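Local coordinates for diol-dehydratase (Roseburia inulinivorans, PDB 5I2A), which catalyses the B12-independent dehydration of 1,2-propanediol as a lyase of the glycyl radical enzyme family, at residues I547-G552 and N683-M688; H166-Y171 and E440-G445; A397-R402 and K768-F773; F755-H760 and M786-N791. One frame throughout, in Å; residues are numbered along the deposited sequence.

Contact 1 of 4, residues I547-G552 and N683-M688; sequences IYNFTG and NPRGGM
Arg-685 meets the carbonyl group of Phe-550 with the end of its guanidinium. NH1 and NH2 both bond to one atom: Phe-550 O is 3.1 Å from Arg-685 NH2, and it lies in the guanidinium plane. Both nitrogens come from the same face of the carbonyl. The arginine chain bends at chi3 (-64°), which folds the charged group back toward the strand. Its CB passes 3.7 Å from OD1 of Asn-549, and the amide and guanidinium planes are 66° apart. Salt bridges to Asp-515 and Asp-448 and a cation-pi contact with Trp-450 also fix the group. Asn-549 ND2 bonds to Ala-546 O and to a water.

The segment 683-688 makes a type I turn that leads into a short parallel strand beside strand 548-556, within the pyruvate formate lyase-like region. Thr-551 N donates to Met-688 O at 3.1 Å; the bond from Met-688 N to Asn-549 O is weak. Asn-683 braces the turn. Its OD1 forms an Asx turn with Arg-685 N and takes a second bond from Gly-687 N, 3.0 Å away, on the opposite face. With CG set between the backbone N and the carbonyl carbon (chi1 61°), ND2 is left to reach Thr-551 OG1 at 3.0 Å. Gly-687 CA lies 3.1 Å from Asn-549 O, where a CB would collide with that oxygen.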
# COMPACT_ATOMS: atom_id res chain seq x y z
N ILE A 547 -6.12 0.37 18.77
CA ILE A 547 -7.00 -0.64 19.32
C ILE A 547 -8.44 -0.39 18.88
O ILE A 547 -9.12 -1.30 18.44
CB ILE A 547 -6.92 -0.68 20.85
CG1 ILE A 547 -5.52 -1.13 21.27
CG2 ILE A 547 -8.01 -1.61 21.42
CD1 ILE A 547 -5.31 -1.10 22.77
N TYR A 548 -8.90 0.85 18.97
CA TYR A 548 -10.27 1.16 18.61
C TYR A 548 -10.28 2.00 17.34
O TYR A 548 -9.54 2.97 17.22
CB TYR A 548 -10.99 1.90 19.76
CG TYR A 548 -11.07 1.03 20.99
CD1 TYR A 548 -11.87 -0.10 20.99
CD2 TYR A 548 -10.34 1.32 22.13
CE1 TYR A 548 -11.95 -0.92 22.09
CE2 TYR A 548 -10.41 0.48 23.26
CZ TYR A 548 -11.22 -0.64 23.22
OH TYR A 548 -11.31 -1.49 24.29
N ASN A 549 -11.13 1.60 16.41
CA ASN A 549 -11.23 2.26 15.12
C ASN A 549 -12.66 2.55 14.77
O ASN A 549 -13.51 1.65 14.79
CB ASN A 549 -10.59 1.39 14.04
CG ASN A 549 -9.11 1.28 14.21
OD1 ASN A 549 -8.38 2.21 13.89
ND2 ASN A 549 -8.64 0.17 14.77
N PHE A 550 -12.95 3.81 14.48
CA PHE A 550 -14.30 4.21 14.11
C PHE A 550 -14.30 5.13 12.90
O PHE A 550 -13.25 5.66 12.51
CB PHE A 550 -15.02 4.92 15.28
CG PHE A 550 -15.06 4.12 16.56
CD1 PHE A 550 -15.91 3.03 16.70
CD2 PHE A 550 -14.26 4.47 17.64
CE1 PHE A 550 -15.96 2.30 17.89
CE2 PHE A 550 -14.29 3.75 18.83
CZ PHE A 550 -15.14 2.66 18.95
N THR A 551 -15.48 5.32 12.33
CA THR A 551 -15.72 6.44 11.44
C THR A 551 -17.01 7.12 11.91
O THR A 551 -18.04 6.47 12.09
CB THR A 551 -15.83 6.00 9.96
OG1 THR A 551 -14.65 5.27 9.59
CG2 THR A 551 -15.97 7.21 9.05
N GLY A 552 -16.96 8.44 12.10
CA GLY A 552 -18.07 9.16 12.72
C GLY A 552 -18.58 10.31 11.86
O GLY A 552 -18.02 11.40 11.89
N ASN A 683 -15.12 0.20 8.23
CA ASN A 683 -14.13 1.03 7.56
C ASN A 683 -12.87 0.21 7.29
O ASN A 683 -12.75 -0.89 7.82
CB ASN A 683 -13.83 2.30 8.39
CG ASN A 683 -13.25 2.00 9.76
OD1 ASN A 683 -12.37 1.17 9.92
ND2 ASN A 683 -13.76 2.71 10.79
N PRO A 684 -11.94 0.74 6.47
CA PRO A 684 -10.76 -0.05 6.10
C PRO A 684 -9.75 -0.23 7.22
O PRO A 684 -8.78 -0.97 7.03
CB PRO A 684 -10.14 0.77 4.95
CG PRO A 684 -11.25 1.60 4.44
CD PRO A 684 -12.04 1.96 5.65
N ARG A 685 -9.96 0.43 8.36
CA ARG A 685 -9.07 0.25 9.51
C ARG A 685 -9.58 -0.87 10.43
O ARG A 685 -9.05 -1.06 11.52
CB ARG A 685 -8.93 1.57 10.31
CG ARG A 685 -7.88 2.55 9.74
CD ARG A 685 -8.09 3.99 10.23
NE ARG A 685 -9.36 4.52 9.74
CZ ARG A 685 -10.39 4.85 10.51
NH1 ARG A 685 -10.31 4.73 11.83
NH2 ARG A 685 -11.51 5.28 9.95
N GLY A 686 -10.60 -1.60 9.99
CA GLY A 686 -11.12 -2.72 10.77
C GLY A 686 -12.10 -2.37 11.88
O GLY A 686 -12.34 -3.17 12.78
N GLY A 687 -12.67 -1.17 11.82
CA GLY A 687 -13.64 -0.73 12.80
C GLY A 687 -15.01 -0.43 12.21
O GLY A 687 -15.27 -0.69 11.03
N MET A 688 -15.89 0.11 13.04
CA MET A 688 -17.28 0.34 12.68
C MET A 688 -17.57 1.82 12.53
O MET A 688 -16.95 2.67 13.17
CB MET A 688 -18.22 -0.24 13.73
CG MET A 688 -18.02 -1.74 14.04
SD MET A 688 -18.27 -2.82 12.60
CE MET A 688 -19.99 -2.47 12.17
O HOH W 1 -10.75 -1.92 15.50
O HOH W 2 -15.22 -0.27 15.89

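Contact 2 of 4, residues H166-Y171 and E440-G445; sequences HVTVQY and EPQVPG. With EDO (1,2-ethanediol), chain C.
Thr-168 lies alongside the ring of Pro-444, with its CG2 3.6 Å from Pro-444 CB. Its OG1 turns to other partners, Ser-286 O and Asn-434 ND2. The extended side chain of Gln-442 crosses toward the same threonine. Its CG stands anti to the backbone N (chi1 155°), and OE1 accepts from Thr-168 N at 3.0 Å, in the carbonyl plane and on a lone pair. Gln-442 NE2 bonds to His-451, which helps fix the rotation of the amide.

Further along, the backbones meet: Gly-445 N donates to Thr-168 O at 2.8 Å. Gln-170 reaches past Gly-445 CA, and its NE2 gives a nearly straight bond (165°) to Gly-445 O at 2.9 Å, with that oxygen in the amide plane. NE2 also bonds to Asp-532, and OE1 to Thr-173. A leucine here would probably leave Gly-445 O without this donor and Asp-532 OD1 without its bond from NE2.

At the other end, His-166 and Glu-440 face a bound 1,2-ethanediol. His-166 NE2 donates to ethanediol O2 at 2.8 Å, in the ring plane, while ethanediol O1 donates to Glu-440 OE2 at 2.6 Å. Asp-452, His-283 and Ser-284 complete the site. The ethanediol probably came from the crystallisation liquor. Even so, a site that binds both hydroxyls of a small diol with a ring nitrogen and a carboxylate is consistent with the pocket for the substrate diol.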
# COMPACT_ATOMS: atom_id res chain seq x y z
N HIS A 166 -8.46 14.49 15.26
CA HIS A 166 -9.59 13.98 16.05
C HIS A 166 -9.15 12.86 16.97
O HIS A 166 -9.62 11.73 16.88
CB HIS A 166 -10.73 13.54 15.12
CG HIS A 166 -11.37 14.68 14.41
ND1 HIS A 166 -10.72 15.41 13.43
CD2 HIS A 166 -12.56 15.30 14.60
CE1 HIS A 166 -11.49 16.39 13.03
NE2 HIS A 166 -12.63 16.34 13.71
N VAL A 167 -8.22 13.19 17.84
CA VAL A 167 -7.59 12.21 18.70
C VAL A 167 -7.09 12.88 19.97
O VAL A 167 -6.70 14.06 19.98
CB VAL A 167 -6.42 11.50 17.97
CG1 VAL A 167 -5.37 12.52 17.54
CG2 VAL A 167 -5.78 10.42 18.87
N THR A 168 -7.15 12.12 21.06
CA THR A 168 -6.44 12.43 22.29
C THR A 168 -5.34 11.40 22.47
O THR A 168 -5.57 10.24 22.79
CB THR A 168 -7.35 12.39 23.52
OG1 THR A 168 -8.33 13.42 23.41
CG2 THR A 168 -6.52 12.59 24.79
N VAL A 169 -4.13 11.88 22.30
CA VAL A 169 -2.95 11.08 22.28
C VAL A 169 -2.52 10.82 23.75
O VAL A 169 -3.11 11.38 24.68
CB VAL A 169 -1.90 11.86 21.45
CG1 VAL A 169 -0.97 12.72 22.31
CG2 VAL A 169 -1.28 11.05 20.39
N GLN A 170 -1.53 9.97 23.97
CA GLN A 170 -1.06 9.69 25.33
C GLN A 170 -0.13 10.79 25.86
O GLN A 170 1.08 10.59 25.98
CB GLN A 170 -0.33 8.33 25.38
CG GLN A 170 -1.21 7.09 25.22
CD GLN A 170 -0.40 5.82 24.92
OE1 GLN A 170 0.79 5.73 25.26
NE2 GLN A 170 -1.04 4.84 24.28
N TYR A 171 -0.68 11.96 26.18
CA TYR A 171 0.13 13.02 26.77
C TYR A 171 0.82 12.51 28.04
O TYR A 171 1.97 12.84 28.30
CB TYR A 171 -0.72 14.25 27.11
CG TYR A 171 -1.43 14.87 25.93
CD1 TYR A 171 -0.79 15.78 25.12
CD2 TYR A 171 -2.74 14.55 25.65
CE1 TYR A 171 -1.44 16.36 24.04
CE2 TYR A 171 -3.41 15.11 24.58
CZ TYR A 171 -2.76 16.02 23.78
OH TYR A 171 -3.42 16.59 22.71
N GLU A 440 -17.58 14.48 20.66
CA GLU A 440 -17.33 13.09 20.31
C GLU A 440 -16.50 12.35 21.38
O GLU A 440 -15.34 12.65 21.58
CB GLU A 440 -16.63 13.00 18.94
CG GLU A 440 -17.31 13.84 17.85
CD GLU A 440 -16.59 15.15 17.57
OE1 GLU A 440 -17.10 16.22 17.97
OE2 GLU A 440 -15.52 15.11 16.94
N PRO A 441 -17.11 11.39 22.07
CA PRO A 441 -16.38 10.73 23.17
C PRO A 441 -15.41 9.66 22.70
O PRO A 441 -15.64 9.01 21.68
CB PRO A 441 -17.51 10.13 24.01
CG PRO A 441 -18.63 9.92 23.07
CD PRO A 441 -18.51 10.95 21.98
N GLN A 442 -14.33 9.46 23.43
CA GLN A 442 -13.35 8.48 23.01
C GLN A 442 -12.57 7.98 24.22
O GLN A 442 -12.41 8.70 25.22
CB GLN A 442 -12.41 9.10 21.99
CG GLN A 442 -11.08 8.50 21.89
CD GLN A 442 -10.10 9.30 21.06
OE1 GLN A 442 -9.15 9.89 21.57
NE2 GLN A 442 -10.40 9.38 19.78
N VAL A 443 -12.09 6.74 24.16
CA VAL A 443 -11.07 6.24 25.08
C VAL A 443 -9.74 6.81 24.64
O VAL A 443 -9.27 6.50 23.55
CB VAL A 443 -11.03 4.70 25.09
CG1 VAL A 443 -9.86 4.19 25.95
CG2 VAL A 443 -12.37 4.14 25.57
N PRO A 444 -9.12 7.66 25.46
CA PRO A 444 -7.92 8.36 25.01
C PRO A 444 -6.71 7.45 24.88
O PRO A 444 -6.61 6.49 25.62
CB PRO A 444 -7.69 9.41 26.12
CG PRO A 444 -8.28 8.80 27.32
CD PRO A 444 -9.49 8.00 26.84
N GLY A 445 -5.84 7.74 23.92
CA GLY A 445 -4.59 7.03 23.76
C GLY A 445 -4.71 5.65 23.14
O GLY A 445 -3.73 4.92 23.10
C1 EDO C . -15.52 18.29 15.49
O1 EDO C . -14.56 17.40 16.04
C2 EDO C . -14.78 19.23 14.54
O2 EDO C . -14.30 18.54 13.36
O HOH W 3 -9.01 9.09 17.50

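Contact 3 of 4, residues A397-R402 and K768-F773; sequences AAELTR and KGLESF
Leu-770 is the central residue of a steep helix-helix crossing. The segments 397-402 and 768-773 of helices 391-402 and 766-781 cross at 104°, with their axes 9.9 Å apart at closest approach. The second is the connecting helix of a beta-alpha-beta unit in the glycine radical region. The first belongs to the pyruvate formate lyase-like region, so the crossing joins the two parts of the chain.

Leu-770 points at the other helix and divides its branches. CD1 meets the CG of Glu-399 at 3.6 Å, where the two side chains cross at about a right angle. CD2 lies 3.9 Å from the CB of Ala-398. The small alanine side chain lets the backbones come close, with the two CA atoms 6.0 Å apart.

Phe-773, one turn on, also touches Ala-398. Its CD2 is 3.6 Å from Ala-398 CB. A chi1 of 172° swings the ring away from its own backbone N and toward helix 391-402, and its CZ reaches CG2 of Thr-401.

The guanidinium of Arg-402 lies across the end of Leu-770. Its NH2 bonds to Met-764 O, just before helix 766-781, and so holds the flat group across the leucine. Leu-770 CD2 sits over one guanidinium face, 3.4 Å above the plane and offset toward the rim.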
# COMPACT_ATOMS: atom_id res chain seq x y z
N ALA A 397 -18.45 25.77 37.27
CA ALA A 397 -18.69 25.66 35.84
C ALA A 397 -19.85 26.58 35.43
O ALA A 397 -19.76 27.29 34.44
CB ALA A 397 -18.99 24.21 35.45
N ALA A 398 -20.91 26.54 36.22
CA ALA A 398 -22.10 27.35 35.96
C ALA A 398 -21.75 28.84 35.99
O ALA A 398 -22.24 29.61 35.17
CB ALA A 398 -23.21 27.02 36.96
N GLU A 399 -20.87 29.22 36.90
CA GLU A 399 -20.37 30.59 36.97
C GLU A 399 -19.68 31.00 35.67
O GLU A 399 -19.84 32.12 35.20
CB GLU A 399 -19.39 30.76 38.14
CG GLU A 399 -20.06 30.75 39.51
CD GLU A 399 -19.07 30.54 40.66
OE1 GLU A 399 -19.53 30.36 41.81
OE2 GLU A 399 -17.85 30.54 40.41
N LEU A 400 -18.89 30.08 35.11
CA LEU A 400 -18.24 30.36 33.84
C LEU A 400 -19.28 30.50 32.73
O LEU A 400 -19.19 31.41 31.92
CB LEU A 400 -17.23 29.27 33.48
CG LEU A 400 -16.39 29.54 32.24
CD1 LEU A 400 -15.52 30.78 32.42
CD2 LEU A 400 -15.53 28.33 31.91
N THR A 401 -20.25 29.60 32.70
CA THR A 401 -21.27 29.65 31.66
C THR A 401 -22.04 30.97 31.72
O THR A 401 -22.36 31.56 30.70
CB THR A 401 -22.25 28.47 31.78
OG1 THR A 401 -21.51 27.25 31.71
CG2 THR A 401 -23.27 28.50 30.65
N ARG A 402 -22.30 31.45 32.94
CA ARG A 402 -23.01 32.70 33.15
C ARG A 402 -22.29 33.89 32.50
O ARG A 402 -22.94 34.84 32.09
CB ARG A 402 -23.19 32.94 34.66
CG ARG A 402 -23.94 34.21 35.03
CD ARG A 402 -23.45 34.65 36.39
NE ARG A 402 -24.33 34.21 37.44
CZ ARG A 402 -24.00 34.06 38.72
NH1 ARG A 402 -22.76 34.26 39.16
NH2 ARG A 402 -24.94 33.67 39.54
N LYS A 768 -29.28 31.08 43.35
CA LYS A 768 -30.48 30.33 42.98
C LYS A 768 -30.59 30.14 41.46
O LYS A 768 -31.10 29.13 41.00
CB LYS A 768 -31.73 31.02 43.52
N GLY A 769 -30.09 31.11 40.69
CA GLY A 769 -30.07 30.99 39.24
C GLY A 769 -29.14 29.86 38.81
O GLY A 769 -29.50 29.03 37.98
N LEU A 770 -27.96 29.82 39.42
CA LEU A 770 -26.96 28.81 39.12
C LEU A 770 -27.49 27.42 39.48
O LEU A 770 -27.26 26.45 38.76
CB LEU A 770 -25.65 29.11 39.86
CG LEU A 770 -24.90 30.39 39.48
CD1 LEU A 770 -23.61 30.52 40.29
CD2 LEU A 770 -24.59 30.49 37.98
N GLU A 771 -28.23 27.35 40.59
CA GLU A 771 -28.74 26.07 41.05
C GLU A 771 -29.85 25.56 40.15
O GLU A 771 -29.91 24.37 39.87
CB GLU A 771 -29.22 26.17 42.51
CG GLU A 771 -28.08 25.95 43.50
CD GLU A 771 -28.43 26.32 44.93
OE1 GLU A 771 -29.64 26.45 45.24
OE2 GLU A 771 -27.49 26.49 45.74
N SER A 772 -30.73 26.43 39.67
CA SER A 772 -31.77 25.93 38.77
C SER A 772 -31.18 25.62 37.38
O SER A 772 -31.69 24.74 36.69
CB SER A 772 -32.93 26.92 38.66
OG SER A 772 -32.46 28.23 38.53
N PHE A 773 -30.11 26.31 37.00
CA PHE A 773 -29.34 25.96 35.80
C PHE A 773 -28.84 24.51 35.88
O PHE A 773 -29.11 23.71 34.98
CB PHE A 773 -28.17 26.94 35.64
CG PHE A 773 -27.18 26.57 34.55
CD1 PHE A 773 -27.46 26.82 33.22
CD2 PHE A 773 -25.95 26.02 34.87
CE1 PHE A 773 -26.54 26.52 32.22
CE2 PHE A 773 -25.02 25.71 33.88
CZ PHE A 773 -25.31 25.97 32.55

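Contact 4 of 4, residues F755-H760 and M786-N791; sequences FNMKMH and MHMQFN
Met-757 and Met-788 meet at their methyl groups, CE to CE at 3.8 Å. Phe-755 lies side by side with Met-788, its CD2 3.7 Å from Met-788 CG, and the sulfur of Met-788 makes an oblique Met-aromatic contact with the ring. Phe-790 lies beside Met-757 and Met-759. Its CD2 is 4.0 Å from Met-757 CB and 3.8 Å from Met-759 CG. Met-759, bent at chi2 and chi3, brings its sulfur back along the phenylalanine.

The two strands pair in parallel. Gln-789 N, Met-757 N, Asn-791 N and Met-759 N donate in turn across the gap, and Met-759 N to Asn-791 O is nearly straight at 2.9 Å. His-787 extends the ladder by a side chain. Its chi1 of 156° turns the imidazole toward the neighbouring strand, and ND1 accepts from Phe-755 N at 3.1 Å, in the ring plane. A leucine in its place would probably leave Phe-755 N without its acceptor and loosen the chain just before strand 756-759.

The other face is polar. Asn-756 ND2 bonds to Asp-721 and Val-815, Asn-791 OD1 to Arg-814 N, and Lys-758 NZ to Ile-833 O. The two strands and helix 766-781 between them form a beta-alpha-beta unit; Leu-776, Ile-777 and Tyr-780 of the helix pack on the apolar face with helix 734-741. Strand 756-759 is outermost in its sheet within the chain, while strand 787-792 runs antiparallel to strand 409-412.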
# COMPACT_ATOMS: atom_id res chain seq x y z
N PHE A 755 -26.76 19.34 21.91
CA PHE A 755 -27.97 20.09 22.28
C PHE A 755 -27.58 21.51 22.70
O PHE A 755 -27.03 21.72 23.78
CB PHE A 755 -28.72 19.36 23.40
CG PHE A 755 -30.08 19.95 23.75
CD1 PHE A 755 -30.67 20.94 22.97
CD2 PHE A 755 -30.77 19.49 24.87
CE1 PHE A 755 -31.92 21.46 23.30
CE2 PHE A 755 -32.02 20.01 25.21
CZ PHE A 755 -32.60 21.00 24.41
N ASN A 756 -27.84 22.46 21.81
CA ASN A 756 -27.69 23.89 22.09
C ASN A 756 -28.90 24.48 22.79
O ASN A 756 -30.03 24.23 22.38
CB ASN A 756 -27.50 24.69 20.79
CG ASN A 756 -26.05 24.87 20.41
OD1 ASN A 756 -25.16 24.91 21.27
ND2 ASN A 756 -25.80 24.98 19.11
N MET A 757 -28.66 25.31 23.80
CA MET A 757 -29.73 26.13 24.35
C MET A 757 -29.23 27.55 24.64
O MET A 757 -28.07 27.74 25.00
CB MET A 757 -30.30 25.47 25.62
CG MET A 757 -31.51 26.17 26.18
SD MET A 757 -32.27 25.30 27.57
CE MET A 757 -33.18 24.01 26.74
N LYS A 758 -30.10 28.54 24.46
CA LYS A 758 -29.73 29.92 24.77
C LYS A 758 -30.58 30.44 25.94
O LYS A 758 -31.81 30.36 25.90
CB LYS A 758 -29.88 30.82 23.53
CG LYS A 758 -29.56 32.30 23.77
CD LYS A 758 -29.36 33.08 22.46
CE LYS A 758 -30.60 33.03 21.61
NZ LYS A 758 -30.47 33.74 20.31
N MET A 759 -29.91 30.94 26.98
CA MET A 759 -30.59 31.48 28.16
C MET A 759 -30.47 32.97 28.17
O MET A 759 -29.43 33.52 27.85
CB MET A 759 -29.98 30.95 29.46
CG MET A 759 -29.60 29.48 29.46
SD MET A 759 -31.05 28.48 29.21
CE MET A 759 -31.96 28.87 30.70
N HIS A 760 -31.54 33.64 28.58
CA HIS A 760 -31.43 35.04 28.92
C HIS A 760 -30.58 35.13 30.20
O HIS A 760 -30.68 34.26 31.05
CB HIS A 760 -32.80 35.67 29.13
CG HIS A 760 -32.75 37.16 29.26
ND1 HIS A 760 -32.49 37.78 30.46
CD2 HIS A 760 -32.86 38.14 28.34
CE1 HIS A 760 -32.46 39.09 30.27
NE2 HIS A 760 -32.69 39.33 28.99
N MET A 786 -27.36 13.27 26.32
CA MET A 786 -25.91 13.07 26.37
C MET A 786 -25.10 14.34 26.66
O MET A 786 -24.04 14.30 27.30
CB MET A 786 -25.43 12.45 25.04
CG MET A 786 -23.94 12.17 24.99
SD MET A 786 -23.37 11.46 23.42
CE MET A 786 -24.34 9.95 23.36
N HIS A 787 -25.59 15.48 26.20
CA HIS A 787 -24.80 16.70 26.18
C HIS A 787 -25.67 17.95 26.14
O HIS A 787 -26.72 17.95 25.50
CB HIS A 787 -23.87 16.69 24.97
CG HIS A 787 -23.45 18.06 24.55
ND1 HIS A 787 -24.23 18.85 23.72
CD2 HIS A 787 -22.37 18.81 24.87
CE1 HIS A 787 -23.63 20.01 23.54
NE2 HIS A 787 -22.50 20.01 24.23
N MET A 788 -25.22 19.00 26.81
CA MET A 788 -25.87 20.32 26.72
C MET A 788 -24.83 21.42 26.79
O MET A 788 -23.81 21.28 27.47
CB MET A 788 -26.89 20.54 27.84
CG MET A 788 -28.26 19.97 27.60
SD MET A 788 -29.43 20.53 28.87
CE MET A 788 -30.24 21.91 28.05
N GLN A 789 -25.10 22.53 26.11
CA GLN A 789 -24.24 23.70 26.19
C GLN A 789 -25.04 24.98 25.93
O GLN A 789 -26.09 24.94 25.28
CB GLN A 789 -23.09 23.60 25.20
CG GLN A 789 -23.58 23.57 23.77
CD GLN A 789 -22.47 23.28 22.76
OE1 GLN A 789 -22.50 23.82 21.65
NE2 GLN A 789 -21.51 22.45 23.14
N PHE A 790 -24.54 26.10 26.43
CA PHE A 790 -25.36 27.29 26.57
C PHE A 790 -24.70 28.58 26.13
O PHE A 790 -23.57 28.89 26.49
CB PHE A 790 -25.77 27.46 28.03
CG PHE A 790 -26.46 26.26 28.61
CD1 PHE A 790 -25.72 25.20 29.11
CD2 PHE A 790 -27.83 26.20 28.67
CE1 PHE A 790 -26.35 24.10 29.65
CE2 PHE A 790 -28.46 25.11 29.21
CZ PHE A 790 -27.72 24.06 29.70
N ASN A 791 -25.44 29.34 25.33
CA ASN A 791 -25.22 30.77 25.22
C ASN A 791 -25.94 31.45 26.37
O ASN A 791 -27.02 31.01 26.77
CB ASN A 791 -25.75 31.32 23.90
CG ASN A 791 -24.72 31.31 22.80
OD1 ASN A 791 -23.65 31.89 22.94
ND2 ASN A 791 -25.04 30.61 21.71
O HOH W 4 -25.50 26.97 23.08
O HOH W 5 -27.19 28.68 21.75

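How the contacts relate
Contacts 3 and 4 touch: Phe-773 CE1 lies 3.5 Å from Phe-790 CD1, with the rings edge-to-face, and Thr-401 CG2 is 3.8 Å from Phe-790 CB. Helix 766-781 belongs to contact 3 and connects the strands of contact 4. Contacts 1 and 2 have centres 14 Å apart and share Asp-532, which bonds to Ile-547, Gln-170 and Gly-445. Contact 2 holds the ethanediol. Its nearest atoms come within about 5 Å of contact 4, although their centres are 24 Å apart. Contact 4 also borders the loop of Gly-817, the predicted radical site, which carries no radical in this structure, through Asn-756 and Val-815. Contact 3 is more remote, its nearest atoms about 17 Å from contact 2.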